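Local coordinates for A-type flavoprotein (Giardia intestinalis, PDB 2Q9U), which scavenges oxygen as a flavodiiron protein, probably passing electrons from bound flavin mononucleotide to a diiron centre held in a beta-lactamase-like domain, at residues H194-Y199 against I243-R248; Q175-S180 against D185-S190; A328-V333 against P358-E363. One frame throughout, in Å; residues are numbered along the deposited sequence.

Contact 1: H194-Y199 against I243-R248; sequences HLFKEY and IAEYDR. With NO3 (nitrate ion), chain C.
Phe196 and Lys197 on 194-199 meet Glu245 and Tyr246 on 243-248, two helical segments of the beta-lactamase-like part whose axes run in roughly the same direction, 33° apart, and stay 11.2 Å apart at their closest, a spacing that long side chains must bridge. Phe196 holds CG anti to its own amide nitrogen (chi1 172°) and sends its far end over one face of the Tyr246 ring, with CZ 3.4 Å from Tyr246 CE1 and close to the ring centre. The planes are inclined at 39°, so the pair is neither a parallel stack nor a T-shape. Tyrosine suits this place, offering a face to Phe196 and a hydroxyl to Phe173 N and to a water on Phe196 O.

The long Lys197 chain passes at about a right angle to the bent Glu245, laying its CE 3.6 Å from Glu245 OE1. Lys197 NZ stops 4.3 Å from Glu245 OE1, too far for a salt bridge, and a water bonded to both joins them. Glu245 OE1 is also gripped by Arg248 NH2 at 2.8 Å, while OE2 bonds Tyr306. Elsewhere, Tyr199 OH has a weak bond with a nitrate ion, probably from the crystallisation liquor.

Held at both oxygens, with two cationic side chains nearby, the Glu245 carboxylate is probably kept ionised, while the two aromatic rings and the Lys197-Glu245 pair span the spacing between the helices.

Contact 2: Q175-S180 against D185-S190; sequences QHYATS and DECDVS
Cys187 SG lies against the rim of the Tyr177 ring, 3.9 Å from CE2, and this sulfur-aromatic contact is the tight part of a small interface. The sulfur is close to the ring plane, 79° off the normal, so it meets the edge rather than the pi cloud. Tyr177 reaches it with CG anti to the backbone nitrogen (chi1 -177°). Thr179 places CG2 over one face of the same ring, and its OG1 stays 4.4 Å from Cys187 SG; that hydroxyl bonds Arg181 N in the loop between the segments. A compact, polarisable thiol suits this place beside a ring edge and a threonine.

The looser side is wet. A water lies 3.0 Å from Tyr177 OH and accepts a hydrogen bond from Asp188 N at 2.8 Å, linking the phenol to the helix N-cap position. No direct hydrogen bond crosses between the segments, and the exposed Asp188 side chain makes no capping bond.

Dispersion at the ring rim and one water bridge therefore join the loop after strand 166-170 to the start of helix 189-204 in the beta-lactamase-like part. Tyrosine serves both, its carbon edge meeting sulfur and its hydroxyl meeting solvent.

Contact 3: A328-V333 against P358-E363; sequences AALNYV and PDIVAE
Leu330 packs on Glu363 and, more loosely, on Ile360, in an apolar contact between helices 324-336 and 356-367. The leucine side chain leaves its helix toward 358-363, with CG anti to the carbonyl carbon (chi1 -74°), and slides past that of Glu363, the two running in opposite directions. Leu330 CB comes 3.7 Å from Glu363 CG, and the Leu330 CD1 branch reaches the same methylene of Glu363 at 3.8 Å. Ile360, one turn before Glu363, has its CG1 4.4 Å from Leu330 CD1. Branched aliphatic residues suit these buried positions because they can fill the space between helices without leaving a polar group to satisfy.

The polar contribution is carried by Glu363, which behaves as two groups in one. Its methylenes pack on leucine, while a bend at chi2 (62°) turns the carboxylate aside from the isobutyl group. Glu363 OE2 lies 4.0 Å from Leu330 O and makes no bond to it; its partner is Arg334, on the same helix as Leu330, in a salt bridge. The helices are thus tied by charge just beside the leucine, although no hydrogen bond or salt bridge joins the two short segments themselves. Asn331 ND2 bonds Met322 O of the third subunit.

In this flavodoxin-like domain, both helices pack against its parallel sheet. Met322, from the loop before helix 324-336, contacts both Leu330 and Ile360. Val333 packs on helix 298-306, Leu330 and Ile360 touch Phe313 of strand 310-314, and Ile360 also touches Ala346 of strand 344-350.

Overall arrangement
Contacts 1 and 2 share helix 189-204 and touch directly: Leu195 CD1 lies 3.6 Å from Tyr177 CD1, and Tyr199 CE2 lies 3.4 Å from His176 NE2. Their centres are about 14 Å apart. The diiron site is close by, since Tyr199 touches the mu-oxo-diiron group and His176 meets His230, a residue of the diiron pocket, edge-to-face, whereas the Tyr246 and Tyr177 side chains stand about 11 and 12 Å from the cluster. Contact 3 belongs to the flavodoxin-like part, its centre about 25 Å from that of contact 1 and about 33 Å from that of contact 2; its Ile360 side chain is about 11 Å from a bound flavin mononucleotide.

Contact 1: H194-Y199 against I243-R248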
loop_
_atom_site.group_PDB
_atom_site.type_symbol
_atom_site.label_atom_id
_atom_site.label_comp_id
_atom_site.label_asym_id
_atom_site.label_seq_id
_atom_site.Cartn_x
_atom_site.Cartn_y
_atom_site.Cartn_z
ATOM N N HIS A 194 13.541 -18.980 -8.599
ATOM C CA HIS A 194 12.383 -18.108 -8.850
ATOM C C HIS A 194 12.807 -16.633 -8.896
ATOM O O HIS A 194 12.449 -15.905 -9.824
ATOM C CB HIS A 194 11.302 -18.350 -7.790
ATOM C CG HIS A 194 10.231 -17.311 -7.769
ATOM N ND1 HIS A 194 9.065 -17.432 -8.481
ATOM C CD2 HIS A 194 10.161 -16.121 -7.126
ATOM C CE1 HIS A 194 8.308 -16.368 -8.270
ATOM N NE2 HIS A 194 8.953 -15.551 -7.457
ATOM N N LEU A 195 13.573 -16.190 -7.904
ATOM C CA LEU A 195 13.982 -14.777 -7.855
ATOM C C LEU A 195 15.038 -14.463 -8.917
ATOM O O LEU A 195 15.101 -13.333 -9.442
ATOM C CB LEU A 195 14.482 -14.434 -6.444
ATOM C CG LEU A 195 13.382 -14.473 -5.361
ATOM C CD1 LEU A 195 14.038 -14.284 -3.986
ATOM C CD2 LEU A 195 12.284 -13.401 -5.609
ATOM N N PHE A 196 15.859 -15.475 -9.240
ATOM C CA PHE A 196 16.883 -15.357 -10.295
ATOM C C PHE A 196 16.165 -15.090 -11.630
ATOM O O PHE A 196 16.574 -14.236 -12.418
ATOM C CB PHE A 196 17.701 -16.654 -10.332
ATOM C CG PHE A 196 18.681 -16.767 -11.493
ATOM C CD1 PHE A 196 18.266 -17.222 -12.748
ATOM C CD2 PHE A 196 20.031 -16.464 -11.305
ATOM C CE1 PHE A 196 19.191 -17.366 -13.799
ATOM C CE2 PHE A 196 20.963 -16.626 -12.346
ATOM C CZ PHE A 196 20.536 -17.066 -13.584
ATOM N N LYS A 197 15.074 -15.820 -11.864
ATOM C CA LYS A 197 14.214 -15.595 -13.050
ATOM C C LYS A 197 13.511 -14.243 -13.033
ATOM O O LYS A 197 13.393 -13.568 -14.074
ATOM C CB LYS A 197 13.172 -16.705 -13.199
ATOM C CG LYS A 197 13.750 -18.033 -13.655
ATOM C CD LYS A 197 12.639 -19.103 -13.678
ATOM C CE LYS A 197 13.187 -20.491 -13.919
ATOM N NZ LYS A 197 12.128 -21.566 -13.801
ATOM N N GLU A 198 13.048 -13.820 -11.856
ATOM C CA GLU A 198 12.398 -12.511 -11.783
ATOM C C GLU A 198 13.419 -11.416 -12.144
ATOM O O GLU A 198 13.094 -10.430 -12.832
ATOM C CB GLU A 198 11.796 -12.273 -10.387
ATOM C CG GLU A 198 10.791 -11.108 -10.351
ATOM C CD GLU A 198 10.258 -10.870 -8.955
ATOM O OE1 GLU A 198 11.071 -10.537 -8.072
ATOM O OE2 GLU A 198 9.040 -11.029 -8.742
ATOM N N TYR A 199 14.644 -11.574 -11.644
ATOM C CA TYR A 199 15.701 -10.587 -11.946
ATOM C C TYR A 199 15.995 -10.550 -13.454
ATOM O O TYR A 199 16.071 -9.469 -14.077
ATOM C CB TYR A 199 16.970 -10.917 -11.165
ATOM C CG TYR A 199 17.987 -9.825 -11.253
ATOM C CD1 TYR A 199 18.869 -9.748 -12.340
ATOM C CD2 TYR A 199 18.085 -8.861 -10.233
ATOM C CE1 TYR A 199 19.835 -8.728 -12.426
ATOM C CE2 TYR A 199 19.046 -7.848 -10.300
ATOM C CZ TYR A 199 19.911 -7.783 -11.404
ATOM O OH TYR A 199 20.843 -6.763 -11.443
ATOM N N ILE A 243 23.377 -21.232 -14.618
ATOM C CA ILE A 243 23.986 -21.125 -15.944
ATOM C C ILE A 243 23.044 -21.663 -17.022
ATOM O O ILE A 243 22.857 -20.999 -18.057
ATOM C CB ILE A 243 25.361 -21.838 -16.010
ATOM C CG1 ILE A 243 26.380 -21.080 -15.149
ATOM C CG2 ILE A 243 25.872 -21.883 -17.461
ATOM C CD1 ILE A 243 27.651 -21.865 -14.840
ATOM N N ALA A 244 22.449 -22.831 -16.760
ATOM C CA ALA A 244 21.511 -23.465 -17.725
ATOM C C ALA A 244 20.289 -22.594 -18.044
ATOM O O ALA A 244 19.853 -22.543 -19.202
ATOM C CB ALA A 244 21.073 -24.818 -17.248
ATOM N N GLU A 245 19.744 -21.908 -17.034
ATOM C CA GLU A 245 18.611 -20.993 -17.257
ATOM C C GLU A 245 19.010 -19.792 -18.127
ATOM O O GLU A 245 18.298 -19.442 -19.078
ATOM C CB GLU A 245 18.026 -20.521 -15.916
ATOM C CG GLU A 245 16.817 -19.533 -16.048
ATOM C CD GLU A 245 15.573 -20.164 -16.668
ATOM O OE1 GLU A 245 15.427 -21.401 -16.597
ATOM O OE2 GLU A 245 14.732 -19.419 -17.217
ATOM N N TYR A 246 20.112 -19.122 -17.784
ATOM C CA TYR A 246 20.621 -18.044 -18.637
ATOM C C TYR A 246 20.871 -18.523 -20.074
ATOM O O TYR A 246 20.574 -17.816 -21.053
ATOM C CB TYR A 246 21.922 -17.482 -18.071
ATOM C CG TYR A 246 21.794 -16.353 -17.100
ATOM C CD1 TYR A 246 20.582 -15.677 -16.895
ATOM C CD2 TYR A 246 22.920 -15.918 -16.398
ATOM C CE1 TYR A 246 20.495 -14.622 -15.985
ATOM C CE2 TYR A 246 22.853 -14.873 -15.513
ATOM C CZ TYR A 246 21.644 -14.223 -15.303
ATOM O OH TYR A 246 21.634 -13.180 -14.417
ATOM N N ASP A 247 21.421 -19.722 -20.199
ATOM C CA ASP A 247 21.701 -20.276 -21.537
ATOM C C ASP A 247 20.422 -20.486 -22.359
ATOM O O ASP A 247 20.356 -20.066 -23.519
ATOM C CB ASP A 247 22.488 -21.579 -21.433
ATOM C CG ASP A 247 22.931 -22.087 -22.801
ATOM O OD1 ASP A 247 23.648 -21.331 -23.486
ATOM O OD2 ASP A 247 22.525 -23.207 -23.197
ATOM N N ARG A 248 19.422 -21.130 -21.761
ATOM C CA ARG A 248 18.142 -21.324 -22.425
ATOM C C ARG A 248 17.531 -19.978 -22.762
ATOM O O ARG A 248 17.154 -19.734 -23.909
ATOM C CB ARG A 248 17.176 -22.164 -21.580
ATOM C CG ARG A 248 17.465 -23.671 -21.598
ATOM C CD ARG A 248 16.375 -24.458 -20.838
ATOM N NE ARG A 248 16.182 -23.935 -19.473
ATOM C CZ ARG A 248 16.780 -24.414 -18.385
ATOM N NH1 ARG A 248 17.626 -25.441 -18.479
ATOM N NH2 ARG A 248 16.544 -23.863 -17.196
HETATM N N NO3 C . 19.984 -3.646 -10.867
HETATM O O1 NO3 C . 18.612 -3.606 -10.736
HETATM O O2 NO3 C . 20.711 -4.259 -9.880
HETATM O O3 NO3 C . 20.639 -3.144 -11.972
HETATM O O HOH W 1 19.425 -13.146 -12.626
HETATM O O HOH W 2 14.083 -23.355 -14.972
#

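Contact 2: Q175-S180 against D185-S190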
loop_
_atom_site.group_PDB
_atom_site.type_symbol
_atom_site.label_atom_id
_atom_site.label_comp_id
_atom_site.label_asym_id
_atom_site.label_seq_id
_atom_site.Cartn_x
_atom_site.Cartn_y
_atom_site.Cartn_z
ATOM N N GLN A 175 20.015 -11.905 -7.670
ATOM C CA GLN A 175 18.589 -11.915 -7.350
ATOM C C GLN A 175 18.402 -10.905 -6.218
ATOM O O GLN A 175 19.266 -10.750 -5.334
ATOM C CB GLN A 175 18.062 -13.295 -6.887
ATOM C CG GLN A 175 18.964 -14.523 -7.180
ATOM C CD GLN A 175 20.178 -14.592 -6.249
ATOM O OE1 GLN A 175 20.048 -14.523 -5.020
ATOM N NE2 GLN A 175 21.357 -14.752 -6.829
ATOM N N HIS A 176 17.267 -10.211 -6.262
ATOM C CA HIS A 176 16.913 -9.292 -5.182
ATOM C C HIS A 176 16.348 -10.140 -4.053
ATOM O O HIS A 176 15.136 -10.469 -3.987
ATOM C CB HIS A 176 15.950 -8.205 -5.671
ATOM C CG HIS A 176 16.581 -7.236 -6.615
ATOM N ND1 HIS A 176 17.743 -6.545 -6.321
ATOM C CD2 HIS A 176 16.183 -6.804 -7.838
ATOM C CE1 HIS A 176 18.045 -5.752 -7.336
ATOM N NE2 HIS A 176 17.111 -5.885 -8.265
ATOM N N TYR A 177 17.270 -10.576 -3.199
ATOM C CA TYR A 177 16.938 -11.511 -2.133
ATOM C C TYR A 177 17.743 -11.187 -0.872
ATOM O O TYR A 177 18.965 -11.346 -0.877
ATOM C CB TYR A 177 17.211 -12.951 -2.606
ATOM C CG TYR A 177 16.842 -14.058 -1.636
ATOM C CD1 TYR A 177 15.727 -13.956 -0.805
ATOM C CD2 TYR A 177 17.623 -15.226 -1.554
ATOM C CE1 TYR A 177 15.386 -15.001 0.083
ATOM C CE2 TYR A 177 17.281 -16.254 -0.693
ATOM C CZ TYR A 177 16.184 -16.143 0.123
ATOM O OH TYR A 177 15.885 -17.182 0.980
ATOM N N ALA A 178 17.074 -10.680 0.176
ATOM C CA ALA A 178 17.738 -10.412 1.447
ATOM C C ALA A 178 17.708 -11.677 2.312
ATOM O O ALA A 178 16.626 -12.168 2.638
ATOM C CB ALA A 178 17.059 -9.218 2.230
ATOM N N THR A 179 18.893 -12.145 2.715
ATOM C CA THR A 179 19.060 -13.358 3.530
ATOM C C THR A 179 20.411 -13.292 4.240
ATOM O O THR A 179 21.304 -12.568 3.793
ATOM C CB THR A 179 18.911 -14.666 2.683
ATOM O OG1 THR A 179 19.253 -15.800 3.481
ATOM C CG2 THR A 179 19.794 -14.637 1.404
ATOM N N SER A 180 20.550 -14.015 5.348
ATOM C CA SER A 180 21.833 -14.100 6.020
ATOM C C SER A 180 22.706 -15.148 5.334
ATOM O O SER A 180 23.916 -15.201 5.573
ATOM C CB SER A 180 21.658 -14.415 7.520
ATOM O OG SER A 180 21.098 -15.707 7.701
ATOM N N ASP A 185 22.766 -22.822 -2.369
ATOM C CA ASP A 185 22.569 -24.190 -1.879
ATOM C C ASP A 185 22.188 -24.250 -0.391
ATOM O O ASP A 185 21.612 -25.235 0.074
ATOM C CB ASP A 185 23.829 -25.034 -2.184
ATOM C CG ASP A 185 25.094 -24.418 -1.615
ATOM O OD1 ASP A 185 25.418 -24.691 -0.448
ATOM O OD2 ASP A 185 25.760 -23.618 -2.310
ATOM N N GLU A 186 22.500 -23.189 0.359
ATOM C CA GLU A 186 22.039 -23.053 1.732
ATOM C C GLU A 186 20.591 -22.596 1.876
ATOM O O GLU A 186 20.061 -22.593 2.982
ATOM C CB GLU A 186 22.944 -22.114 2.520
ATOM C CG GLU A 186 24.421 -22.546 2.500
ATOM C CD GLU A 186 25.341 -21.474 3.031
ATOM O OE1 GLU A 186 25.105 -20.281 2.759
ATOM O OE2 GLU A 186 26.309 -21.835 3.732
ATOM N N CYS A 187 19.972 -22.201 0.760
ATOM C CA CYS A 187 18.592 -21.732 0.730
ATOM C C CYS A 187 17.728 -22.804 0.099
ATOM O O CYS A 187 18.233 -23.898 -0.178
ATOM C CB CYS A 187 18.519 -20.445 -0.099
ATOM S SG CYS A 187 19.557 -19.141 0.563
ATOM N N ASP A 188 16.441 -22.524 -0.143
ATOM C CA ASP A 188 15.682 -23.392 -1.071
ATOM C C ASP A 188 16.097 -22.981 -2.459
ATOM O O ASP A 188 15.776 -21.881 -2.876
ATOM C CB ASP A 188 14.148 -23.251 -0.933
ATOM C CG ASP A 188 13.626 -23.877 0.340
ATOM O OD1 ASP A 188 14.196 -24.902 0.788
ATOM O OD2 ASP A 188 12.667 -23.328 0.909
ATOM N N VAL A 189 16.825 -23.853 -3.169
ATOM C CA VAL A 189 17.339 -23.497 -4.495
ATOM C C VAL A 189 16.219 -23.138 -5.452
ATOM O O VAL A 189 16.374 -22.217 -6.237
ATOM C CB VAL A 189 18.268 -24.600 -5.084
ATOM C CG1 VAL A 189 18.672 -24.270 -6.530
ATOM C CG2 VAL A 189 19.517 -24.680 -4.232
ATOM N N SER A 190 15.065 -23.812 -5.365
ATOM C CA SER A 190 13.949 -23.441 -6.235
ATOM C C SER A 190 13.463 -22.011 -5.985
ATOM O O SER A 190 13.097 -21.318 -6.925
ATOM C CB SER A 190 12.778 -24.459 -6.195
ATOM O OG SER A 190 12.197 -24.543 -4.914
HETATM O O HOH W 3 15.204 -20.090 0.428
#

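Contact 3: A328-V333 against P358-E363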
loop_
_atom_site.group_PDB
_atom_site.type_symbol
_atom_site.label_atom_id
_atom_site.label_comp_id
_atom_site.label_asym_id
_atom_site.label_seq_id
_atom_site.Cartn_x
_atom_site.Cartn_y
_atom_site.Cartn_z
ATOM N N ALA A 328 0.513 0.730 -18.633
ATOM C CA ALA A 328 1.812 0.638 -17.942
ATOM C C ALA A 328 2.410 -0.751 -18.148
ATOM O O ALA A 328 3.602 -0.885 -18.489
ATOM C CB ALA A 328 1.664 0.975 -16.454
ATOM N N ALA A 329 1.571 -1.786 -17.995
ATOM C CA ALA A 329 2.053 -3.178 -18.101
ATOM C C ALA A 329 2.575 -3.429 -19.511
ATOM O O ALA A 329 3.637 -4.024 -19.682
ATOM C CB ALA A 329 0.966 -4.171 -17.741
ATOM N N LEU A 330 1.859 -2.914 -20.513
ATOM C CA LEU A 330 2.321 -3.044 -21.891
ATOM C C LEU A 330 3.604 -2.278 -22.197
ATOM O O LEU A 330 4.489 -2.824 -22.857
ATOM C CB LEU A 330 1.205 -2.684 -22.883
ATOM C CG LEU A 330 0.091 -3.732 -23.025
ATOM C CD1 LEU A 330 -1.102 -3.076 -23.716
ATOM C CD2 LEU A 330 0.545 -4.945 -23.863
ATOM N N ASN A 331 3.712 -1.028 -21.732
ATOM C CA ASN A 331 4.972 -0.262 -21.817
ATOM C C ASN A 331 6.152 -1.087 -21.278
ATOM O O ASN A 331 7.215 -1.211 -21.922
ATOM C CB ASN A 331 4.841 1.070 -21.048
ATOM C CG ASN A 331 6.210 1.757 -20.779
ATOM O OD1 ASN A 331 7.028 1.250 -20.008
ATOM N ND2 ASN A 331 6.424 2.923 -21.373
ATOM N N TYR A 332 5.950 -1.662 -20.093
ATOM C CA TYR A 332 7.021 -2.355 -19.398
ATOM C C TYR A 332 7.431 -3.593 -20.192
ATOM O O TYR A 332 8.631 -3.814 -20.444
ATOM C CB TYR A 332 6.566 -2.771 -17.991
ATOM C CG TYR A 332 7.711 -3.134 -17.089
ATOM C CD1 TYR A 332 8.824 -2.286 -16.950
ATOM C CD2 TYR A 332 7.698 -4.310 -16.372
ATOM C CE1 TYR A 332 9.887 -2.638 -16.077
ATOM C CE2 TYR A 332 8.727 -4.646 -15.493
ATOM C CZ TYR A 332 9.818 -3.805 -15.348
ATOM O OH TYR A 332 10.861 -4.153 -14.474
ATOM N N VAL A 333 6.434 -4.381 -20.592
ATOM C CA VAL A 333 6.661 -5.616 -21.339
ATOM C C VAL A 333 7.301 -5.353 -22.719
ATOM O O VAL A 333 8.202 -6.108 -23.157
ATOM C CB VAL A 333 5.335 -6.446 -21.430
ATOM C CG1 VAL A 333 5.407 -7.468 -22.532
ATOM C CG2 VAL A 333 5.049 -7.123 -20.087
ATOM N N PRO A 358 -8.948 -2.760 -29.584
ATOM C CA PRO A 358 -8.119 -2.247 -30.679
ATOM C C PRO A 358 -6.793 -1.634 -30.247
ATOM O O PRO A 358 -5.776 -1.885 -30.913
ATOM C CB PRO A 358 -9.035 -1.173 -31.329
ATOM C CG PRO A 358 -10.409 -1.766 -31.114
ATOM C CD PRO A 358 -10.337 -2.259 -29.693
ATOM N N ASP A 359 -6.795 -0.831 -29.171
ATOM C CA ASP A 359 -5.566 -0.220 -28.669
ATOM C C ASP A 359 -4.609 -1.284 -28.114
ATOM O O ASP A 359 -3.413 -1.204 -28.351
ATOM C CB ASP A 359 -5.825 0.827 -27.577
ATOM C CG ASP A 359 -6.382 2.136 -28.131
ATOM O OD1 ASP A 359 -6.459 2.294 -29.370
ATOM O OD2 ASP A 359 -6.734 3.006 -27.313
ATOM N N ILE A 360 -5.138 -2.286 -27.416
ATOM C CA ILE A 360 -4.287 -3.378 -26.916
ATOM C C ILE A 360 -3.683 -4.188 -28.085
ATOM O O ILE A 360 -2.486 -4.473 -28.107
ATOM C CB ILE A 360 -5.056 -4.304 -25.991
ATOM C CG1 ILE A 360 -5.395 -3.580 -24.678
ATOM C CG2 ILE A 360 -4.221 -5.537 -25.714
ATOM C CD1 ILE A 360 -6.422 -4.367 -23.805
ATOM N N VAL A 361 -4.514 -4.532 -29.057
ATOM C CA VAL A 361 -4.052 -5.262 -30.256
ATOM C C VAL A 361 -2.918 -4.502 -30.967
ATOM O O VAL A 361 -1.885 -5.094 -31.307
ATOM C CB VAL A 361 -5.226 -5.567 -31.244
ATOM C CG1 VAL A 361 -4.714 -5.858 -32.699
ATOM C CG2 VAL A 361 -6.141 -6.743 -30.721
ATOM N N ALA A 362 -3.099 -3.203 -31.183
ATOM C CA ALA A 362 -2.089 -2.399 -31.873
ATOM C C ALA A 362 -0.782 -2.390 -31.078
ATOM O O ALA A 362 0.321 -2.534 -31.645
ATOM C CB ALA A 362 -2.596 -0.977 -32.108
ATOM N N GLU A 363 -0.904 -2.254 -29.746
ATOM C CA GLU A 363 0.281 -2.226 -28.915
ATOM C C GLU A 363 0.972 -3.590 -28.908
ATOM O O GLU A 363 2.201 -3.664 -29.014
ATOM C CB GLU A 363 -0.063 -1.720 -27.497
ATOM C CG GLU A 363 1.099 -1.772 -26.505
ATOM C CD GLU A 363 2.300 -0.914 -26.853
ATOM O OE1 GLU A 363 2.181 0.070 -27.613
ATOM O OE2 GLU A 363 3.393 -1.222 -26.311
#